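Long-range contact in beta-porphyranase B (Bacteroides plebeius, PDB 4AWD), which cleaves the sulfated red-seaweed polysaccharide porphyran at its beta-D-galactopyranose-(1->4)-alpha-L-galactopyranose-6-sulfate linkages: residues A[145-159]-A[171-185]. Residues are numbered along the deposited sequence; the frame is centred on the assembly and turned at random.
Sequences TTMSSTFWLSNRPVM and TWSSQELDIIETMGI
Two consecutive backbone amides grip Phe-151 O: Ile-179 N at 3.0 Å and Ile-180 N at 3.1 Å, both in its carbonyl plane. This double acceptance defines a classic beta bulge in the antiparallel hairpin formed by strands 149-163 and 168-182; here one extra residue shifts the register of the strand. Inside the bulge, Ile-179 lies alongside Phe-151 and sends CD1 to within 3.6 Å of Phe-151 CE2. The same methyl meets Leu-153 CD1, so these side chains form an apolar cluster on the buried face, where Ile-179 also touches Tyr-136 and Cys-245.

Across the sheet, Trp-152 CG sits between its own backbone N and carbonyl carbon (chi1 48°), which stands the indole up from the sheet, its six-membered ring beside Glu-176. Asp-178 OD1 lies 3.3 Å above the base of the indole near CG, offset toward the rim, while Glu-176, fully extended, brings OE2 to 3.3 Å from Trp-152 CZ3. Trp-210 holds the other oxygen of Glu-176 through its indole N-H. On the other side of the bulge, Thr-150 CG2 lies alongside Glu-181 CG, pointing the same way, and Tyr-289 binds that glutamate's OE1.

Beyond Ser-154 the ladder is interrupted, and Asn-155 grips Gln-175 three times: N donates to O at 3.2 Å, OD1 accepts from N at 2.9 Å, and ND2 donates almost straight to OE1 at 3.1 Å, from above that carbonyl's plane and off its lone pairs, the two amides nearly perpendicular.

By similarity Glu-176 is the nucleophile and Glu-181 the proton donor. The bulge between them keeps both, with Asp-178, on the cleft face, consistent with the bulged E-x-D-x-x-E signature of GH16 enzymes.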
ATOM      1  N   THR A 145     -13.022 -10.689   3.721  1.00 14.97           N
ATOM      2  CA  THR A 145     -12.654 -10.464   5.093  1.00 15.06           C
ATOM      3  C   THR A 145     -12.808  -8.971   5.345  1.00 15.45           C
ATOM      4  O   THR A 145     -12.767  -8.184   4.393  1.00 15.67           O
ATOM      5  CB  THR A 145     -11.176 -10.925   5.258  1.00 15.64           C
ATOM      6  OG1 THR A 145     -11.120 -12.198   5.930  1.00 15.79           O
ATOM      7  CG2 THR A 145     -10.330  -9.922   5.960  1.00 13.40           C
ATOM      8  N   THR A 146     -13.000  -8.587   6.609  1.00 14.78           N
ATOM      9  CA  THR A 146     -13.054  -7.183   6.988  1.00 14.35           C
ATOM     10  C   THR A 146     -11.679  -6.597   7.352  1.00 14.14           C
ATOM     11  O   THR A 146     -11.594  -5.547   8.005  1.00 13.98           O
ATOM     12  CB  THR A 146     -14.002  -6.945   8.179  1.00 14.76           C
ATOM     13  OG1 THR A 146     -13.713  -7.888   9.207  1.00 15.10           O
ATOM     14  CG2 THR A 146     -15.487  -7.043   7.768  1.00 14.03           C
ATOM     15  N   MET A 147     -10.613  -7.282   6.945  1.00 13.27           N
ATOM     16  CA  MET A 147      -9.251  -6.742   7.015  1.00 12.67           C
ATOM     17  C   MET A 147      -8.817  -6.255   5.631  1.00 12.49           C
ATOM     18  O   MET A 147      -9.283  -6.765   4.604  1.00 12.35           O
ATOM     19  CB  MET A 147      -8.265  -7.770   7.582  1.00 12.17           C
ATOM     20  CG  MET A 147      -8.372  -7.892   9.088  1.00 11.70           C
ATOM     21  SD  MET A 147      -7.374  -9.186   9.843  1.00 13.05           S
ATOM     22  CE  MET A 147      -5.712  -8.564   9.562  1.00 10.52           C
ATOM     23  N   SER A 148      -7.946  -5.256   5.617  1.00 11.99           N
ATOM     24  CA  SER A 148      -7.581  -4.562   4.383  1.00 11.86           C
ATOM     25  C   SER A 148      -6.761  -5.449   3.457  1.00 11.37           C
ATOM     26  O   SER A 148      -6.078  -6.365   3.913  1.00 10.91           O
ATOM     27  CB  SER A 148      -6.760  -3.314   4.706  1.00 11.67           C
ATOM     28  OG  SER A 148      -5.528  -3.699   5.313  1.00 13.26           O
ATOM     29  N   SER A 149      -6.863  -5.173   2.158  1.00 11.02           N
ATOM     30  CA  SER A 149      -5.913  -5.661   1.162  1.00 11.18           C
ATOM     31  C   SER A 149      -5.326  -4.392   0.575  1.00 10.88           C
ATOM     32  O   SER A 149      -6.072  -3.569   0.056  1.00 11.03           O
ATOM     33  CB  SER A 149      -6.617  -6.462   0.062  1.00 10.76           C
ATOM     34  OG  SER A 149      -7.292  -7.589   0.592  1.00 11.44           O
ATOM     35  N   THR A 150      -4.010  -4.216   0.672  1.00 10.37           N
ATOM     36  CA  THR A 150      -3.410  -2.957   0.250  1.00 10.32           C
ATOM     37  C   THR A 150      -2.123  -3.133  -0.549  1.00 10.06           C
ATOM     38  O   THR A 150      -1.475  -4.166  -0.480  1.00  9.94           O
ATOM     39  CB  THR A 150      -3.105  -2.028   1.442  1.00 10.19           C
ATOM     40  OG1 THR A 150      -2.171  -2.667   2.310  1.00 11.03           O
ATOM     41  CG2 THR A 150      -4.360  -1.685   2.225  1.00 11.06           C
ATOM     42  N   PHE A 151      -1.782  -2.089  -1.305  1.00  9.72           N
ATOM     43  CA  PHE A 151      -0.547  -1.989  -2.066  1.00  9.10           C
ATOM     44  C   PHE A 151      -0.180  -0.517  -2.038  1.00  9.61           C
ATOM     45  O   PHE A 151      -0.949   0.322  -2.520  1.00  9.85           O
ATOM     46  CB  PHE A 151      -0.766  -2.446  -3.519  1.00  8.11           C
ATOM     47  CG  PHE A 151       0.450  -2.291  -4.405  1.00  5.85           C
ATOM     48  CD1 PHE A 151       1.651  -2.913  -4.085  1.00  2.00           C
ATOM     49  CD2 PHE A 151       0.389  -1.547  -5.568  1.00  6.52           C
ATOM     50  CE1 PHE A 151       2.784  -2.776  -4.905  1.00  2.00           C
ATOM     51  CE2 PHE A 151       1.494  -1.423  -6.409  1.00  6.10           C
ATOM     52  CZ  PHE A 151       2.701  -2.024  -6.075  1.00  5.68           C
ATOM     53  N   TRP A 152       0.980  -0.202  -1.463  1.00 10.09           N
ATOM     54  CA  TRP A 152       1.393   1.180  -1.269  1.00 10.35           C
ATOM     55  C   TRP A 152       2.885   1.357  -1.075  1.00 11.15           C
ATOM     56  O   TRP A 152       3.628   0.389  -0.903  1.00 11.59           O
ATOM     57  CB  TRP A 152       0.654   1.812  -0.082  1.00 10.52           C
ATOM     58  CG  TRP A 152       0.618   1.027   1.193  1.00  9.48           C
ATOM     59  CD1 TRP A 152      -0.050  -0.153   1.417  1.00  9.72           C
ATOM     60  CD2 TRP A 152       1.212   1.399   2.446  1.00  8.62           C
ATOM     61  NE1 TRP A 152       0.114  -0.549   2.731  1.00  9.77           N
ATOM     62  CE2 TRP A 152       0.877   0.388   3.385  1.00  9.09           C
ATOM     63  CE3 TRP A 152       1.991   2.487   2.870  1.00  8.65           C
ATOM     64  CZ2 TRP A 152       1.308   0.430   4.723  1.00  8.58           C
ATOM     65  CZ3 TRP A 152       2.413   2.537   4.206  1.00  8.72           C
ATOM     66  CH2 TRP A 152       2.064   1.511   5.117  1.00  8.84           C
ATOM     67  N   LEU A 153       3.304   2.616  -1.099  1.00 11.87           N
ATOM     68  CA  LEU A 153       4.694   2.997  -0.874  1.00 12.36           C
ATOM     69  C   LEU A 153       4.756   4.031   0.247  1.00 12.84           C
ATOM     70  O   LEU A 153       3.799   4.790   0.463  1.00 12.12           O
ATOM     71  CB  LEU A 153       5.331   3.574  -2.145  1.00 12.20           C
ATOM     72  CG  LEU A 153       5.482   2.645  -3.359  1.00 12.44           C
ATOM     73  CD1 LEU A 153       4.180   2.599  -4.103  1.00 14.16           C
ATOM     74  CD2 LEU A 153       6.573   3.106  -4.287  1.00 10.45           C
ATOM     75  N   SER A 154       5.890   4.051   0.946  1.00 13.12           N
ATOM     76  CA  SER A 154       6.081   4.916   2.084  1.00 13.84           C
ATOM     77  C   SER A 154       7.559   5.150   2.302  1.00 13.92           C
ATOM     78  O   SER A 154       8.398   4.398   1.793  1.00 14.02           O
ATOM     79  CB  SER A 154       5.509   4.239   3.332  1.00 14.13           C
ATOM     80  OG  SER A 154       5.231   5.180   4.347  1.00 15.06           O
ATOM     81  N   ASN A 155       7.876   6.183   3.075  1.00 13.71           N
ATOM     82  CA  ASN A 155       9.226   6.370   3.561  1.00 14.03           C
ATOM     83  C   ASN A 155       9.243   6.791   5.032  1.00 15.02           C
ATOM     84  O   ASN A 155       8.196   7.003   5.642  1.00 14.81           O
ATOM     85  CB  ASN A 155      10.021   7.330   2.663  1.00 13.75           C
ATOM     86  CG  ASN A 155       9.400   8.722   2.575  1.00 12.29           C
ATOM     87  OD1 ASN A 155       8.698   9.162   3.476  1.00 12.68           O
ATOM     88  ND2 ASN A 155       9.677   9.419   1.489  1.00 11.85           N
ATOM     89  N   ARG A 156      10.439   6.884   5.596  1.00 16.28           N
ATOM     90  CA  ARG A 156      10.606   7.208   6.997  1.00 17.66           C
ATOM     91  C   ARG A 156      10.794   8.705   7.211  1.00 18.19           C
ATOM     92  O   ARG A 156      11.203   9.417   6.298  1.00 18.36           O
ATOM     93  CB  ARG A 156      11.775   6.426   7.559  1.00 17.72           C
ATOM     94  CG  ARG A 156      11.507   4.941   7.539  1.00 20.06           C
ATOM     95  CD  ARG A 156      12.805   4.207   7.511  1.00 24.38           C
ATOM     96  NE  ARG A 156      13.388   4.063   8.845  1.00 26.39           N
ATOM     97  CZ  ARG A 156      14.669   3.787   9.077  1.00 27.52           C
ATOM     98  NH1 ARG A 156      15.528   3.639   8.058  1.00 27.85           N
ATOM     99  NH2 ARG A 156      15.088   3.668  10.332  1.00 26.86           N
ATOM    100  N   PRO A 157      10.457   9.193   8.409  1.00 19.00           N
ATOM    101  CA  PRO A 157      10.498  10.628   8.676  1.00 19.92           C
ATOM    102  C   PRO A 157      11.905  11.211   8.655  1.00 20.73           C
ATOM    103  O   PRO A 157      12.851  10.567   9.072  1.00 20.37           O
ATOM    104  CB  PRO A 157       9.872  10.753  10.076  1.00 19.83           C
ATOM    105  CG  PRO A 157       9.900   9.395  10.660  1.00 19.20           C
ATOM    106  CD  PRO A 157       9.867   8.432   9.528  1.00 19.34           C
ATOM    107  N   VAL A 158      12.018  12.426   8.142  1.00 22.05           N
ATOM    108  CA  VAL A 158      13.284  13.135   8.060  1.00 23.30           C
ATOM    109  C   VAL A 158      13.148  14.401   8.899  1.00 24.24           C
ATOM    110  O   VAL A 158      12.136  15.116   8.804  1.00 24.57           O
ATOM    111  CB  VAL A 158      13.639  13.466   6.576  1.00 23.48           C
ATOM    112  CG1 VAL A 158      14.507  14.713   6.457  1.00 23.75           C
ATOM    113  CG2 VAL A 158      14.313  12.275   5.911  1.00 23.22           C
ATOM    114  N   MET A 159      14.149  14.657   9.734  1.00 25.24           N
ATOM    115  CA  MET A 159      14.130  15.810  10.633  1.00 26.61           C
ATOM    116  C   MET A 159      14.635  17.077   9.933  1.00 27.64           C
ATOM    117  O   MET A 159      15.617  17.043   9.182  1.00 27.51           O
ATOM    118  CB  MET A 159      14.942  15.520  11.904  1.00 26.16           C
ATOM    119  CG  MET A 159      14.618  16.417  13.092  1.00 26.30           C
ATOM    120  SD  MET A 159      15.534  17.982  13.123  1.00 28.55           S
ATOM    121  CE  MET A 159      17.195  17.426  13.536  1.00 25.91           C
ATOM    122  N   THR A 171      11.286  19.590  13.544  1.00 23.06           N
ATOM    123  CA  THR A 171      10.131  19.108  12.794  1.00 21.86           C
ATOM    124  C   THR A 171      10.468  17.834  12.014  1.00 21.12           C
ATOM    125  O   THR A 171      11.632  17.566  11.704  1.00 20.55           O
ATOM    126  CB  THR A 171       9.575  20.179  11.829  1.00 21.71           C
ATOM    127  OG1 THR A 171      10.391  20.240  10.653  1.00 22.11           O
ATOM    128  CG2 THR A 171       9.528  21.540  12.494  1.00 21.24           C
ATOM    129  N   TRP A 172       9.436  17.051  11.704  1.00 20.49           N
ATOM    130  CA  TRP A 172       9.601  15.844  10.912  1.00 20.20           C
ATOM    131  C   TRP A 172       8.548  15.760   9.829  1.00 19.27           C
ATOM    132  O   TRP A 172       7.400  16.138  10.049  1.00 18.94           O
ATOM    133  CB  TRP A 172       9.533  14.598  11.787  1.00 20.50           C
ATOM    134  CG  TRP A 172      10.588  14.560  12.847  1.00 22.34           C
ATOM    135  CD1 TRP A 172      11.850  14.017  12.752  1.00 22.26           C
ATOM    136  CD2 TRP A 172      10.473  15.081  14.168  1.00 23.81           C
ATOM    137  NE1 TRP A 172      12.518  14.176  13.938  1.00 22.85           N
ATOM    138  CE2 TRP A 172      11.700  14.831  14.824  1.00 24.45           C
ATOM    139  CE3 TRP A 172       9.449  15.743  14.865  1.00 25.53           C
ATOM    140  CZ2 TRP A 172      11.930  15.215  16.151  1.00 25.71           C
ATOM    141  CZ3 TRP A 172       9.680  16.132  16.182  1.00 26.85           C
ATOM    142  CH2 TRP A 172      10.912  15.860  16.813  1.00 26.09           C
ATOM    143  N   SER A 173       8.965  15.263   8.666  1.00 18.12           N
ATOM    144  CA  SER A 173       8.056  14.954   7.576  1.00 17.39           C
ATOM    145  C   SER A 173       8.381  13.608   6.926  1.00 16.88           C
ATOM    146  O   SER A 173       9.523  13.139   6.962  1.00 16.68           O
ATOM    147  CB  SER A 173       8.064  16.072   6.530  1.00 17.27           C
ATOM    148  OG  SER A 173       9.317  16.134   5.861  1.00 17.66           O
ATOM    149  N   SER A 174       7.350  12.986   6.366  1.00 16.31           N
ATOM    150  CA  SER A 174       7.491  11.799   5.530  1.00 15.99           C
ATOM    151  C   SER A 174       6.332  11.767   4.542  1.00 15.74           C
ATOM    152  O   SER A 174       5.434  12.605   4.610  1.00 15.91           O
ATOM    153  CB  SER A 174       7.529  10.521   6.364  1.00 15.65           C
ATOM    154  OG  SER A 174       6.295  10.284   7.016  1.00 16.30           O
ATOM    155  N   GLN A 175       6.368  10.825   3.605  1.00 15.31           N
ATOM    156  CA  GLN A 175       5.312  10.709   2.608  1.00 14.90           C
ATOM    157  C   GLN A 175       4.845   9.266   2.474  1.00 14.40           C
ATOM    158  O   GLN A 175       5.539   8.333   2.872  1.00 14.49           O
ATOM    159  CB  GLN A 175       5.751  11.267   1.248  1.00 14.77           C
ATOM    160  CG  GLN A 175       6.151  12.739   1.256  1.00 16.05           C
ATOM    161  CD  GLN A 175       7.589  12.955   1.739  1.00 17.07           C
ATOM    162  OE1 GLN A 175       8.512  12.268   1.312  1.00 15.93           O
ATOM    163  NE2 GLN A 175       7.770  13.913   2.638  1.00 18.37           N
ATOM    164  N   GLU A 176       3.670   9.106   1.887  1.00 13.52           N
ATOM    165  CA  GLU A 176       2.992   7.841   1.837  1.00 13.56           C
ATOM    166  C   GLU A 176       2.056   7.864   0.642  1.00 13.16           C
ATOM    167  O   GLU A 176       1.235   8.776   0.509  1.00 12.62           O
ATOM    168  CB  GLU A 176       2.189   7.629   3.130  1.00 13.76           C
ATOM    169  CG  GLU A 176       1.543   6.263   3.265  1.00 14.42           C
ATOM    170  CD  GLU A 176       0.970   6.036   4.650  1.00 17.56           C
ATOM    171  OE1 GLU A 176       1.156   6.901   5.540  1.00 20.16           O
ATOM    172  OE2 GLU A 176       0.317   5.000   4.858  1.00 19.56           O
ATOM    173  N   LEU A 177       2.192   6.860  -0.214  1.00 12.45           N
ATOM    174  CA  LEU A 177       1.443   6.788  -1.455  1.00 12.85           C
ATOM    175  C   LEU A 177       0.645   5.494  -1.474  1.00 12.32           C
ATOM    176  O   LEU A 177       1.201   4.398  -1.593  1.00 11.87           O
ATOM    177  CB  LEU A 177       2.395   6.907  -2.666  1.00 13.15           C
ATOM    178  CG  LEU A 177       1.978   6.575  -4.115  1.00 15.04           C
ATOM    179  CD1 LEU A 177       0.741   7.331  -4.543  1.00 17.32           C
ATOM    180  CD2 LEU A 177       3.122   6.883  -5.086  1.00 14.77           C
ATOM    181  N   ASP A 178      -0.660   5.635  -1.304  1.00 12.29           N
ATOM    182  CA  ASP A 178      -1.580   4.498  -1.258  1.00 12.59           C
ATOM    183  C   ASP A 178      -2.139   4.266  -2.640  1.00 12.20           C
ATOM    184  O   ASP A 178      -2.890   5.098  -3.156  1.00 12.29           O
ATOM    185  CB  ASP A 178      -2.728   4.772  -0.272  1.00 13.18           C
ATOM    186  CG  ASP A 178      -2.270   4.726   1.177  1.00 13.49           C
ATOM    187  OD1 ASP A 178      -1.703   3.692   1.559  1.00 14.15           O
ATOM    188  OD2 ASP A 178      -2.477   5.713   1.924  1.00 15.27           O
ATOM    189  N   ILE A 179      -1.747   3.153  -3.252  1.00 11.92           N
ATOM    190  CA  ILE A 179      -2.193   2.842  -4.601  1.00 11.42           C
ATOM    191  C   ILE A 179      -3.566   2.173  -4.538  1.00 10.98           C
ATOM    192  O   ILE A 179      -4.461   2.520  -5.301  1.00 11.10           O
ATOM    193  CB  ILE A 179      -1.142   2.017  -5.392  1.00 11.67           C
ATOM    194  CG1 ILE A 179       0.105   2.882  -5.628  1.00 11.47           C
ATOM    195  CG2 ILE A 179      -1.725   1.551  -6.729  1.00 11.53           C
ATOM    196  CD1 ILE A 179       1.349   2.155  -6.092  1.00 10.97           C
ATOM    197  N   ILE A 180      -3.739   1.234  -3.613  1.00 10.51           N
ATOM    198  CA  ILE A 180      -5.075   0.712  -3.320  1.00  9.90           C
ATOM    199  C   ILE A 180      -5.230   0.321  -1.864  1.00  9.34           C
ATOM    200  O   ILE A 180      -4.334  -0.298  -1.280  1.00  9.64           O
ATOM    201  CB  ILE A 180      -5.487  -0.482  -4.261  1.00 10.39           C
ATOM    202  CG1 ILE A 180      -6.942  -0.916  -4.015  1.00  9.54           C
ATOM    203  CG2 ILE A 180      -4.493  -1.685  -4.142  1.00  9.52           C
ATOM    204  CD1 ILE A 180      -7.997   0.166  -4.345  1.00  8.91           C
ATOM    205  N   GLU A 181      -6.370   0.709  -1.294  1.00  8.50           N
ATOM    206  CA  GLU A 181      -6.908   0.115  -0.073  1.00  6.98           C
ATOM    207  C   GLU A 181      -8.300  -0.409  -0.398  1.00  5.57           C
ATOM    208  O   GLU A 181      -9.085   0.297  -1.018  1.00  5.86           O
ATOM    209  CB  GLU A 181      -7.027   1.160   1.041  1.00  7.73           C
ATOM    210  CG  GLU A 181      -5.739   1.835   1.471  1.00  9.07           C
ATOM    211  CD  GLU A 181      -5.971   2.876   2.544  1.00 12.64           C
ATOM    212  OE1 GLU A 181      -6.268   2.488   3.700  1.00 15.80           O
ATOM    213  OE2 GLU A 181      -5.874   4.088   2.243  1.00 11.96           O
ATOM    214  N   THR A 182      -8.598  -1.655  -0.026  1.00  3.12           N
ATOM    215  CA  THR A 182      -9.986  -2.158   0.003  1.00  2.00           C
ATOM    216  C   THR A 182     -10.092  -3.161   1.139  1.00  2.00           C
ATOM    217  O   THR A 182      -9.072  -3.494   1.760  1.00  2.00           O
ATOM    218  CB  THR A 182     -10.379  -2.962  -1.219  1.00  2.00           C
ATOM    219  OG1 THR A 182      -9.209  -3.594  -1.742  1.00  4.84           O
ATOM    220  CG2 THR A 182     -11.042  -2.124  -2.250  1.00  4.25           C
ATOM    221  N   MET A 183     -11.305  -3.640   1.396  1.00  4.08           N
ATOM    222  CA  MET A 183     -11.511  -4.877   2.131  1.00  6.69           C
ATOM    223  C   MET A 183     -12.632  -5.621   1.412  1.00  8.02           C
ATOM    224  O   MET A 183     -13.433  -4.991   0.726  1.00  8.48           O
ATOM    225  CB  MET A 183     -11.849  -4.627   3.609  1.00  6.79           C
ATOM    226  CG  MET A 183     -13.127  -3.857   3.871  1.00  8.81           C
ATOM    227  SD  MET A 183     -13.474  -3.641   5.634  1.00 13.81           S
ATOM    228  CE  MET A 183     -12.155  -2.533   6.155  1.00 13.06           C
ATOM    229  N   GLY A 184     -12.681  -6.940   1.554  1.00  8.87           N
ATOM    230  CA  GLY A 184     -13.629  -7.720   0.791  1.00 10.65           C
ATOM    231  C   GLY A 184     -15.063  -7.656   1.281  1.00 12.27           C
ATOM    232  O   GLY A 184     -16.002  -7.769   0.478  1.00 12.39           O
ATOM    233  N   ILE A 185     -15.235  -7.520   2.597  1.00 13.44           N
ATOM    234  CA  ILE A 185     -16.568  -7.442   3.211  1.00 14.84           C
ATOM    235  C   ILE A 185     -16.750  -6.108   3.936  1.00 15.76           C
ATOM    236  O   ILE A 185     -15.841  -5.646   4.638  1.00 15.61           O
ATOM    237  CB  ILE A 185     -16.809  -8.577   4.249  1.00 15.20           C
ATOM    238  CG1 ILE A 185     -16.677  -9.966   3.604  1.00 15.02           C
ATOM    239  CG2 ILE A 185     -18.176  -8.385   4.943  1.00 14.32           C
ATOM    240  CD1 ILE A 185     -16.604 -11.142   4.626  1.00 13.41           C
TER
HETATM  241  O   HOH W   1      -9.576  -7.636   2.104  1.00 11.97           O
HETATM  242  O   HOH W   2       5.044   8.104   6.010  1.00 25.45           O
HETATM  243  O   HOH W   3      11.179  17.224   7.395  1.00 23.00           O